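Local coordinates for protein glycosyl hydrolase, family 38 (Enterococcus faecalis, PDB 5KBP) that probably hydrolyses alpha-mannosidic bonds in carbohydrates, as a member of glycosyl hydrolase family 38, at residues A326-H337 and V834-L843; L443-V453 and M486-L494. All coordinates share one frame; numbering follows the deposited sequence.

Interaction 1: residues A326-H337 and V834-L843; sequences AMAYEVTGDYPH and VKRQEQTNHL
The carbonyl oxygen of Ala326 is gripped side-on by Arg836, whose NE and NH2 both donate to this one atom. Arg836 NE lies 3.0 Å from Ala326 O, in the carbonyl plane and on a lone pair, while NH2 approaches tilted from that plane. Because the oxygen sits exactly in the guanidinium plane, the group can hardly rotate without giving up a bond. On the far side of the guanidinium, Arg836 NH1 donates to Asn841 O at 2.8 Å. Arg836 NH2 also forms a salt bridge with Glu330 OE2 at 3.1 Å, in which the hydrogen bond is strongly bent and weak; Tyr821 and Lys861 hold the same oxygen. Above one face of the guanidinium comes Tyr329 CD2, 3.3 Å from Arg836 CZ, the two planes inclined by 33°; Leu843 CB covers the opposite face.

These bonds fasten the C-terminal end of helix 304-332, in the middle domain of the family, to the hairpin joining strands 829-836 and 843-849 of the C-terminal beta sandwich. Ala326 CB touches both Val834 CG1 and Leu843 CD1 of the two strands. Further along, the Tyr335 ring lies under the aliphatic part of Arg836 in a CH-pi contact, Arg836 CB standing 3.9 Å from the ring centroid. Tyr335 reaches this place with CG anti to the backbone N (chi1 -170°), which carries its OH to Lys835 CB; the hydroxyl is buried without a polar partner in the model.

Where the chain turns into the next helix, the His337 ring is sandwiched between Tyr335 CD1 on one face and Glu838 CA on the other, the latter 3.5 Å from the ring centroid. Its NE2 donates weakly to Arg836 O. Nearby, a water accepts from Asn841 ND2 (2.8 Å) and, weakly, from Tyr335 N, bridging the hairpin to the backbone just beyond the helix.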
loop_
_atom_site.group_PDB
_atom_site.type_symbol
_atom_site.label_atom_id
_atom_site.label_comp_id
_atom_site.label_asym_id
_atom_site.label_seq_id
_atom_site.Cartn_x
_atom_site.Cartn_y
_atom_site.Cartn_z
ATOM N N ALA A 326 2.937 -5.644 27.998
ATOM C CA ALA A 326 3.057 -6.679 29.018
ATOM C C ALA A 326 3.040 -6.074 30.417
ATOM O O ALA A 326 2.472 -6.658 31.347
ATOM C CB ALA A 326 4.332 -7.491 28.797
ATOM N N MET A 327 3.655 -4.900 30.583
ATOM C CA MET A 327 3.601 -4.217 31.872
ATOM C C MET A 327 2.231 -3.597 32.111
ATOM O O MET A 327 1.726 -3.610 33.240
ATOM C CB MET A 327 4.689 -3.145 31.950
ATOM C CG MET A 327 6.109 -3.671 31.841
ATOM S SD MET A 327 7.327 -2.345 31.951
ATOM C CE MET A 327 8.843 -3.250 31.647
ATOM N N ALA A 328 1.610 -3.054 31.060
ATOM C CA ALA A 328 0.303 -2.423 31.203
ATOM C C ALA A 328 -0.785 -3.419 31.583
ATOM O O ALA A 328 -1.851 -3.005 32.051
ATOM C CB ALA A 328 -0.079 -1.705 29.909
ATOM N N TYR A 329 -0.544 -4.716 31.386
ATOM C CA TYR A 329 -1.505 -5.722 31.824
ATOM C C TYR A 329 -1.668 -5.716 33.339
ATOM O O TYR A 329 -2.734 -6.081 33.850
ATOM C CB TYR A 329 -1.071 -7.106 31.334
ATOM C CG TYR A 329 -1.908 -8.245 31.874
ATOM C CD1 TYR A 329 -3.076 -8.636 31.235
ATOM C CD2 TYR A 329 -1.526 -8.933 33.020
ATOM C CE1 TYR A 329 -3.844 -9.675 31.724
ATOM C CE2 TYR A 329 -2.287 -9.973 33.517
ATOM C CZ TYR A 329 -3.445 -10.340 32.864
ATOM O OH TYR A 329 -4.207 -11.377 33.355
ATOM N N GLU A 330 -0.632 -5.301 34.070
ATOM C CA GLU A 330 -0.699 -5.316 35.525
ATOM C C GLU A 330 -1.767 -4.367 36.055
ATOM O O GLU A 330 -2.328 -4.606 37.128
ATOM C CB GLU A 330 0.669 -4.958 36.106
ATOM C CG GLU A 330 1.809 -5.862 35.641
ATOM C CD GLU A 330 1.801 -7.218 36.321
ATOM O OE1 GLU A 330 1.068 -7.376 37.320
ATOM O OE2 GLU A 330 2.530 -8.125 35.862
ATOM N N VAL A 331 -2.062 -3.289 35.329
ATOM C CA VAL A 331 -2.989 -2.279 35.807
ATOM C C VAL A 331 -4.349 -2.377 35.132
ATOM O O VAL A 331 -5.353 -1.966 35.728
ATOM C CB VAL A 331 -2.394 -0.865 35.628
ATOM C CG1 VAL A 331 -1.025 -0.767 36.294
ATOM C CG2 VAL A 331 -2.299 -0.483 34.169
ATOM N N THR A 332 -4.416 -2.919 33.918
ATOM C CA THR A 332 -5.673 -2.992 33.194
ATOM C C THR A 332 -6.274 -4.387 33.160
ATOM O O THR A 332 -7.488 -4.513 32.976
ATOM C CB THR A 332 -5.496 -2.509 31.749
ATOM O OG1 THR A 332 -4.597 -3.386 31.056
ATOM C CG2 THR A 332 -4.954 -1.089 31.719
ATOM N N GLY A 333 -5.460 -5.426 33.328
ATOM C CA GLY A 333 -5.937 -6.785 33.159
ATOM C C GLY A 333 -6.203 -7.193 31.727
ATOM O O GLY A 333 -6.818 -8.240 31.495
ATOM N N ASP A 334 -5.760 -6.396 30.757
ATOM C CA ASP A 334 -5.982 -6.670 29.346
ATOM C C ASP A 334 -4.655 -6.666 28.598
ATOM O O ASP A 334 -3.685 -6.027 29.015
ATOM C CB ASP A 334 -6.933 -5.642 28.712
ATOM C CG ASP A 334 -8.239 -5.502 29.471
ATOM O OD1 ASP A 334 -8.701 -6.498 30.065
ATOM O OD2 ASP A 334 -8.805 -4.388 29.475
ATOM N N TYR A 335 -4.627 -7.395 27.489
ATOM C CA TYR A 335 -3.478 -7.450 26.595
ATOM C C TYR A 335 -3.995 -7.560 25.168
ATOM O O TYR A 335 -4.764 -8.480 24.854
ATOM C CB TYR A 335 -2.564 -8.626 26.942
ATOM C CG TYR A 335 -1.237 -8.625 26.212
ATOM C CD1 TYR A 335 -1.108 -9.213 24.959
ATOM C CD2 TYR A 335 -0.109 -8.047 26.781
ATOM C CE1 TYR A 335 0.102 -9.222 24.294
ATOM C CE2 TYR A 335 1.106 -8.051 26.121
ATOM C CZ TYR A 335 1.205 -8.640 24.878
ATOM O OH TYR A 335 2.410 -8.650 24.212
ATOM N N PRO A 336 -3.608 -6.631 24.274
ATOM C CA PRO A 336 -4.181 -6.600 22.913
ATOM C C PRO A 336 -3.596 -7.681 22.013
ATOM O O PRO A 336 -2.776 -7.426 21.126
ATOM C CB PRO A 336 -3.826 -5.186 22.441
ATOM C CG PRO A 336 -2.546 -4.883 23.142
ATOM C CD PRO A 336 -2.627 -5.559 24.488
ATOM N N HIS A 337 -4.029 -8.924 22.240
ATOM C CA HIS A 337 -3.507 -10.053 21.472
ATOM C C HIS A 337 -3.931 -9.976 20.010
ATOM O O HIS A 337 -3.111 -10.172 19.106
ATOM C CB HIS A 337 -3.963 -11.370 22.101
ATOM C CG HIS A 337 -3.219 -11.729 23.348
ATOM N ND1 HIS A 337 -3.807 -11.730 24.594
ATOM C CD2 HIS A 337 -1.927 -12.089 23.539
ATOM C CE1 HIS A 337 -2.909 -12.079 25.499
ATOM N NE2 HIS A 337 -1.763 -12.306 24.885
ATOM N N VAL A 834 9.718 -9.752 25.504
ATOM C CA VAL A 834 8.892 -9.684 26.706
ATOM C C VAL A 834 7.467 -9.429 26.231
ATOM O O VAL A 834 7.163 -8.340 25.731
ATOM C CB VAL A 834 9.338 -8.588 27.687
ATOM C CG1 VAL A 834 8.256 -8.344 28.734
ATOM C CG2 VAL A 834 10.636 -8.981 28.366
ATOM N N LYS A 835 6.603 -10.428 26.363
ATOM C CA LYS A 835 5.219 -10.315 25.913
ATOM C C LYS A 835 4.376 -11.272 26.749
ATOM O O LYS A 835 4.824 -11.760 27.791
ATOM C CB LYS A 835 5.122 -10.583 24.400
ATOM C CG LYS A 835 5.390 -12.022 23.995
ATOM C CD LYS A 835 5.286 -12.200 22.489
ATOM C CE LYS A 835 5.292 -13.667 22.103
ATOM N NZ LYS A 835 4.075 -14.368 22.599
ATOM N N ARG A 836 3.154 -11.547 26.298
ATOM C CA ARG A 836 2.244 -12.410 27.034
ATOM C C ARG A 836 1.577 -13.407 26.096
ATOM O O ARG A 836 1.390 -13.140 24.905
ATOM C CB ARG A 836 1.185 -11.587 27.785
ATOM C CG ARG A 836 1.777 -10.734 28.897
ATOM C CD ARG A 836 0.716 -10.049 29.738
ATOM N NE ARG A 836 1.328 -9.336 30.855
ATOM C CZ ARG A 836 1.527 -9.862 32.060
ATOM N NH1 ARG A 836 1.152 -11.108 32.314
ATOM N NH2 ARG A 836 2.096 -9.137 33.014
ATOM N N GLN A 837 1.225 -14.566 26.651
ATOM C CA GLN A 837 0.622 -15.640 25.873
ATOM C C GLN A 837 -0.820 -15.295 25.510
ATOM O O GLN A 837 -1.498 -14.547 26.218
ATOM C CB GLN A 837 0.682 -16.953 26.657
ATOM C CG GLN A 837 0.361 -18.197 25.847
ATOM C CD GLN A 837 0.751 -19.473 26.565
ATOM O OE1 GLN A 837 0.706 -19.547 27.794
ATOM N NE2 GLN A 837 1.147 -20.484 25.803
ATOM N N GLU A 838 -1.291 -15.871 24.398
ATOM C CA GLU A 838 -2.534 -15.415 23.777
ATOM C C GLU A 838 -3.725 -15.536 24.722
ATOM O O GLU A 838 -4.451 -14.562 24.949
ATOM C CB GLU A 838 -2.797 -16.193 22.487
ATOM C CG GLU A 838 -2.100 -15.622 21.263
ATOM C CD GLU A 838 -2.813 -15.981 19.975
ATOM O OE1 GLU A 838 -2.687 -15.221 18.992
ATOM O OE2 GLU A 838 -3.507 -17.018 19.950
ATOM N N GLN A 839 -3.951 -16.725 25.275
ATOM C CA GLN A 839 -5.130 -16.960 26.101
ATOM C C GLN A 839 -4.832 -16.950 27.594
ATOM O O GLN A 839 -5.624 -16.408 28.371
ATOM C CB GLN A 839 -5.784 -18.292 25.720
ATOM C CG GLN A 839 -6.288 -18.338 24.284
ATOM C CD GLN A 839 -7.145 -19.557 24.000
ATOM O OE1 GLN A 839 -8.348 -19.560 24.265
ATOM N NE2 GLN A 839 -6.530 -20.600 23.456
ATOM N N THR A 840 -3.707 -17.528 28.014
ATOM C CA THR A 840 -3.393 -17.612 29.435
ATOM C C THR A 840 -2.891 -16.294 30.013
ATOM O O THR A 840 -2.909 -16.127 31.237
ATOM C CB THR A 840 -2.349 -18.703 29.680
ATOM O OG1 THR A 840 -1.130 -18.357 29.012
ATOM C CG2 THR A 840 -2.843 -20.041 29.151
ATOM N N ASN A 841 -2.438 -15.367 29.165
ATOM C CA ASN A 841 -1.893 -14.074 29.582
ATOM C C ASN A 841 -0.650 -14.215 30.457
ATOM O O ASN A 841 -0.276 -13.272 31.161
ATOM C CB ASN A 841 -2.949 -13.224 30.301
ATOM C CG ASN A 841 -3.995 -12.668 29.355
ATOM O OD1 ASN A 841 -5.167 -13.040 29.417
ATOM N ND2 ASN A 841 -3.576 -11.766 28.476
ATOM N N HIS A 842 0.002 -15.377 30.430
ATOM C CA HIS A 842 1.251 -15.549 31.159
ATOM C C HIS A 842 2.326 -14.642 30.575
ATOM O O HIS A 842 2.413 -14.463 29.359
ATOM C CB HIS A 842 1.718 -17.005 31.091
ATOM C CG HIS A 842 0.773 -17.979 31.720
ATOM N ND1 HIS A 842 -0.075 -17.640 32.751
ATOM C CD2 HIS A 842 0.546 -19.290 31.463
ATOM C CE1 HIS A 842 -0.785 -18.697 33.102
ATOM N NE2 HIS A 842 -0.427 -19.712 32.335
ATOM N N LEU A 843 3.151 -14.069 31.447
ATOM C CA LEU A 843 4.258 -13.243 30.983
ATOM C C LEU A 843 5.321 -14.128 30.345
ATOM O O LEU A 843 5.822 -15.064 30.978
ATOM C CB LEU A 843 4.852 -12.437 32.135
ATOM C CG LEU A 843 5.998 -11.506 31.728
ATOM C CD1 LEU A 843 5.517 -10.468 30.724
ATOM C CD2 LEU A 843 6.617 -10.834 32.941
HETATM O O HOH W 1 -5.642 -10.017 27.643
#

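Interaction 2: residues L443-V453 and M486-L494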
loop_
_atom_site.group_PDB
_atom_site.type_symbol
_atom_site.label_atom_id
_atom_site.label_comp_id
_atom_site.label_asym_id
_atom_site.label_seq_id
_atom_site.Cartn_x
_atom_site.Cartn_y
_atom_site.Cartn_z
ATOM N N LEU A 443 0.675 32.329 23.207
ATOM C CA LEU A 443 1.723 31.470 23.747
ATOM C C LEU A 443 3.086 31.818 23.167
ATOM O O LEU A 443 4.103 31.700 23.861
ATOM C CB LEU A 443 1.394 30.002 23.474
ATOM C CG LEU A 443 0.127 29.447 24.125
ATOM C CD1 LEU A 443 -0.087 27.991 23.735
ATOM C CD2 LEU A 443 0.195 29.594 25.635
ATOM N N LYS A 444 3.128 32.245 21.902
ATOM C CA LYS A 444 4.400 32.599 21.279
ATOM C C LYS A 444 5.022 33.816 21.951
ATOM O O LYS A 444 6.249 33.903 22.084
ATOM C CB LYS A 444 4.191 32.858 19.787
ATOM C CG LYS A 444 5.436 32.695 18.929
ATOM C CD LYS A 444 5.499 31.304 18.316
ATOM C CE LYS A 444 6.585 31.212 17.255
ATOM N NZ LYS A 444 6.568 29.895 16.560
ATOM N N GLN A 445 4.193 34.762 22.387
ATOM C CA GLN A 445 4.664 35.986 23.018
ATOM C C GLN A 445 4.851 35.852 24.523
ATOM O O GLN A 445 5.470 36.730 25.133
ATOM C CB GLN A 445 3.690 37.134 22.733
ATOM C CG GLN A 445 3.548 37.478 21.260
ATOM C CD GLN A 445 2.297 38.285 20.972
ATOM O OE1 GLN A 445 1.569 38.671 21.887
ATOM N NE2 GLN A 445 2.036 38.537 19.695
ATOM N N LYS A 446 4.334 34.790 25.135
ATOM C CA LYS A 446 4.469 34.623 26.576
ATOM C C LYS A 446 5.894 34.215 26.925
ATOM O O LYS A 446 6.455 33.298 26.317
ATOM C CB LYS A 446 3.475 33.583 27.088
ATOM C CG LYS A 446 3.374 33.522 28.605
ATOM C CD LYS A 446 2.299 32.544 29.053
ATOM C CE LYS A 446 2.133 32.562 30.566
ATOM N NZ LYS A 446 1.062 31.633 31.025
ATOM N N ALA A 447 6.479 34.900 27.904
ATOM C CA ALA A 447 7.846 34.608 28.312
ATOM C C ALA A 447 7.942 33.205 28.898
ATOM O O ALA A 447 6.995 32.687 29.494
ATOM C CB ALA A 447 8.330 35.639 29.331
ATOM N N THR A 448 9.109 32.587 28.721
ATOM C CA THR A 448 9.330 31.226 29.186
ATOM C C THR A 448 10.082 31.253 30.504
ATOM O O THR A 448 11.239 31.702 30.535
ATOM C CB THR A 448 10.114 30.425 28.152
ATOM O OG1 THR A 448 9.379 30.379 26.923
ATOM C CG2 THR A 448 10.355 29.005 28.650
ATOM N N PRO A 449 9.486 30.796 31.601
ATOM C CA PRO A 449 10.230 30.714 32.862
ATOM C C PRO A 449 11.308 29.645 32.785
ATOM O O PRO A 449 11.243 28.710 31.985
ATOM C CB PRO A 449 9.156 30.344 33.892
ATOM C CG PRO A 449 7.839 30.602 33.212
ATOM C CD PRO A 449 8.087 30.371 31.758
ATOM N N ASP A 450 12.319 29.800 33.634
ATOM C CA ASP A 450 13.358 28.786 33.745
ATOM C C ASP A 450 12.836 27.621 34.574
ATOM O O ASP A 450 12.260 27.822 35.647
ATOM C CB ASP A 450 14.621 29.371 34.374
ATOM C CG ASP A 450 15.803 28.426 34.284
ATOM O OD1 ASP A 450 15.836 27.604 33.344
ATOM O OD2 ASP A 450 16.701 28.506 35.150
ATOM N N TYR A 451 13.026 26.406 34.071
ATOM C CA TYR A 451 12.502 25.212 34.713
ATOM C C TYR A 451 13.630 24.336 35.243
ATOM O O TYR A 451 14.800 24.497 34.887
ATOM C CB TYR A 451 11.618 24.411 33.749
ATOM C CG TYR A 451 10.243 25.009 33.564
ATOM C CD1 TYR A 451 9.191 24.651 34.398
ATOM C CD2 TYR A 451 9.996 25.937 32.562
ATOM C CE1 TYR A 451 7.931 25.199 34.236
ATOM C CE2 TYR A 451 8.740 26.489 32.391
ATOM C CZ TYR A 451 7.711 26.117 33.231
ATOM O OH TYR A 451 6.459 26.665 33.066
ATOM N N GLN A 452 13.249 23.395 36.104
ATOM C CA GLN A 452 14.187 22.539 36.814
ATOM C C GLN A 452 13.606 21.136 36.908
ATOM O O GLN A 452 12.406 20.969 37.139
ATOM C CB GLN A 452 14.478 23.098 38.214
ATOM C CG GLN A 452 15.348 22.221 39.096
ATOM C CD GLN A 452 15.547 22.817 40.477
ATOM O OE1 GLN A 452 15.293 22.165 41.490
ATOM N NE2 GLN A 452 16.001 24.064 40.523
ATOM N N VAL A 453 14.459 20.131 36.728
ATOM C CA VAL A 453 14.041 18.733 36.787
ATOM C C VAL A 453 14.271 18.208 38.197
ATOM O O VAL A 453 15.330 18.440 38.792
ATOM C CB VAL A 453 14.801 17.887 35.753
ATOM C CG1 VAL A 453 14.333 16.438 35.801
ATOM C CG2 VAL A 453 14.619 18.468 34.364
ATOM N N MET A 486 -4.063 24.832 21.366
ATOM C CA MET A 486 -2.724 25.352 21.122
ATOM C C MET A 486 -1.897 25.138 22.382
ATOM O O MET A 486 -2.357 25.441 23.488
ATOM C CB MET A 486 -2.764 26.836 20.758
ATOM C CG MET A 486 -3.401 27.138 19.416
ATOM S SD MET A 486 -2.468 26.436 18.041
ATOM C CE MET A 486 -3.210 27.306 16.664
ATOM N N ALA A 487 -0.686 24.613 22.219
ATOM C CA ALA A 487 0.141 24.247 23.357
ATOM C C ALA A 487 1.550 24.794 23.188
ATOM O O ALA A 487 1.990 25.121 22.083
ATOM C CB ALA A 487 0.194 22.727 23.550
ATOM N N LYS A 488 2.254 24.886 24.313
ATOM C CA LYS A 488 3.664 25.246 24.345
ATOM C C LYS A 488 4.442 24.082 24.939
ATOM O O LYS A 488 4.075 23.563 25.999
ATOM C CB LYS A 488 3.898 26.522 25.160
ATOM C CG LYS A 488 5.319 27.054 25.070
ATOM C CD LYS A 488 5.412 28.470 25.609
ATOM C CE LYS A 488 6.766 29.088 25.304
ATOM N NZ LYS A 488 6.820 30.526 25.687
ATOM N N TYR A 489 5.505 23.672 24.256
ATOM C CA TYR A 489 6.273 22.498 24.641
ATOM C C TYR A 489 7.705 22.892 24.963
ATOM O O TYR A 489 8.297 23.738 24.286
ATOM C CB TYR A 489 6.265 21.443 23.532
ATOM C CG TYR A 489 4.891 20.914 23.212
ATOM C CD1 TYR A 489 4.370 19.825 23.898
ATOM C CD2 TYR A 489 4.112 21.502 22.226
ATOM C CE1 TYR A 489 3.111 19.336 23.611
ATOM C CE2 TYR A 489 2.851 21.021 21.930
ATOM C CZ TYR A 489 2.355 19.938 22.627
ATOM O OH TYR A 489 1.101 19.452 22.338
ATOM N N LEU A 490 8.254 22.269 26.000
ATOM C CA LEU A 490 9.642 22.458 26.388
ATOM C C LEU A 490 10.384 21.142 26.205
ATOM O O LEU A 490 9.889 20.083 26.609
ATOM C CB LEU A 490 9.749 22.938 27.836
ATOM C CG LEU A 490 10.989 23.776 28.151
ATOM C CD1 LEU A 490 11.095 24.939 27.176
ATOM C CD2 LEU A 490 10.954 24.277 29.584
ATOM N N THR A 491 11.558 21.211 25.588
ATOM C CA THR A 491 12.379 20.039 25.299
ATOM C C THR A 491 13.543 20.019 26.284
ATOM O O THR A 491 14.431 20.876 26.221
ATOM C CB THR A 491 12.872 20.068 23.854
ATOM O OG1 THR A 491 11.748 20.009 22.965
ATOM C CG2 THR A 491 13.788 18.893 23.582
ATOM N N VAL A 492 13.535 19.043 27.189
ATOM C CA VAL A 492 14.513 18.945 28.266
ATOM C C VAL A 492 15.467 17.799 27.962
ATOM O O VAL A 492 15.052 16.744 27.469
ATOM C CB VAL A 492 13.821 18.745 29.629
ATOM C CG1 VAL A 492 14.842 18.749 30.755
ATOM C CG2 VAL A 492 12.769 19.823 29.851
ATOM N N GLU A 493 16.747 18.008 28.260
ATOM C CA GLU A 493 17.798 17.036 27.991
ATOM C C GLU A 493 18.273 16.441 29.310
ATOM O O GLU A 493 18.691 17.179 30.209
ATOM C CB GLU A 493 18.957 17.689 27.240
ATOM C CG GLU A 493 19.905 16.714 26.569
ATOM C CD GLU A 493 20.946 17.412 25.716
ATOM O OE1 GLU A 493 21.398 18.510 26.105
ATOM O OE2 GLU A 493 21.306 16.868 24.651
ATOM N N LEU A 494 18.209 15.117 29.425
ATOM C CA LEU A 494 18.637 14.412 30.624
ATOM C C LEU A 494 19.789 13.472 30.299
ATOM O O LEU A 494 19.898 12.959 29.181
ATOM C CB LEU A 494 17.482 13.613 31.250
ATOM C CG LEU A 494 16.293 14.399 31.810
ATOM C CD1 LEU A 494 15.305 13.462 32.483
ATOM C CD2 LEU A 494 16.765 15.466 32.782
#
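Val453 and Val492 meet through their methyl groups, CG2 of Val453 lying 3.6 Å from CG1 of Val492 as the two side chains run alongside each other, pointing opposite ways. Leu494 CD2 completes this apolar centre by touching both methyls of Val453. One step along, Leu490 CD2 approaches Tyr451 CD2 at 3.5 Å, obliquely to the ring. The side chains of Leu490, Val492 and Lys488 leave the same side of the strand, as its alternating pattern requires. Toward the other end, Leu443 lays CD1 against the strand backbone, 3.4 Å from Met486 O.

The polar edge is built by Lys488. With CG anti to the backbone N (chi1 -172°) and the chain extended beyond it, the side chain reaches across and Lys488 NZ hydrogen-bonds to Thr448 OG1 at 2.8 Å. A weak hydrogen bond of 3.5 Å links Lys488 NZ to Leu443 O, so the amino group ties the last part of helix 436-445 to the loop that follows. Glu468 binds Thr448 OG1 and forms a long, weak ion pair with Lys488.

Strands 451-454 and 483-499 belong to different antiparallel sheets, packed face to face through side chains; the axes of the short segments 451-453 and 486-494 come within 9.3 Å, with a crossing angle of -39°. Strand 503-511 flanks the valines, strand 463-475 lies beside Leu443 and Lys488, and helix 436-445 covers the Met486 end, where Ala626 of the second subunit also packs.

Interactions 1 and 2 illustrate how a multidomain chain combines distant and local closure. The segments of interaction 1 are 497 residues apart and join two domains, whereas those of interaction 2 are separated by 33 residues and unite two sheets within one domain. Their centres lie 37 Å apart and their nearest atoms about 18 Å, without touching. A connection nevertheless exists: strand 451-454 pairs with strand 503-511, which pairs with strand 819-820, and the next residue, Tyr821, binds Glu330 in interaction 1. Both contacts lie away from Phe253 and Tyr256, seen to bind calcium in a structure of this protein, though none is bound to this chain here.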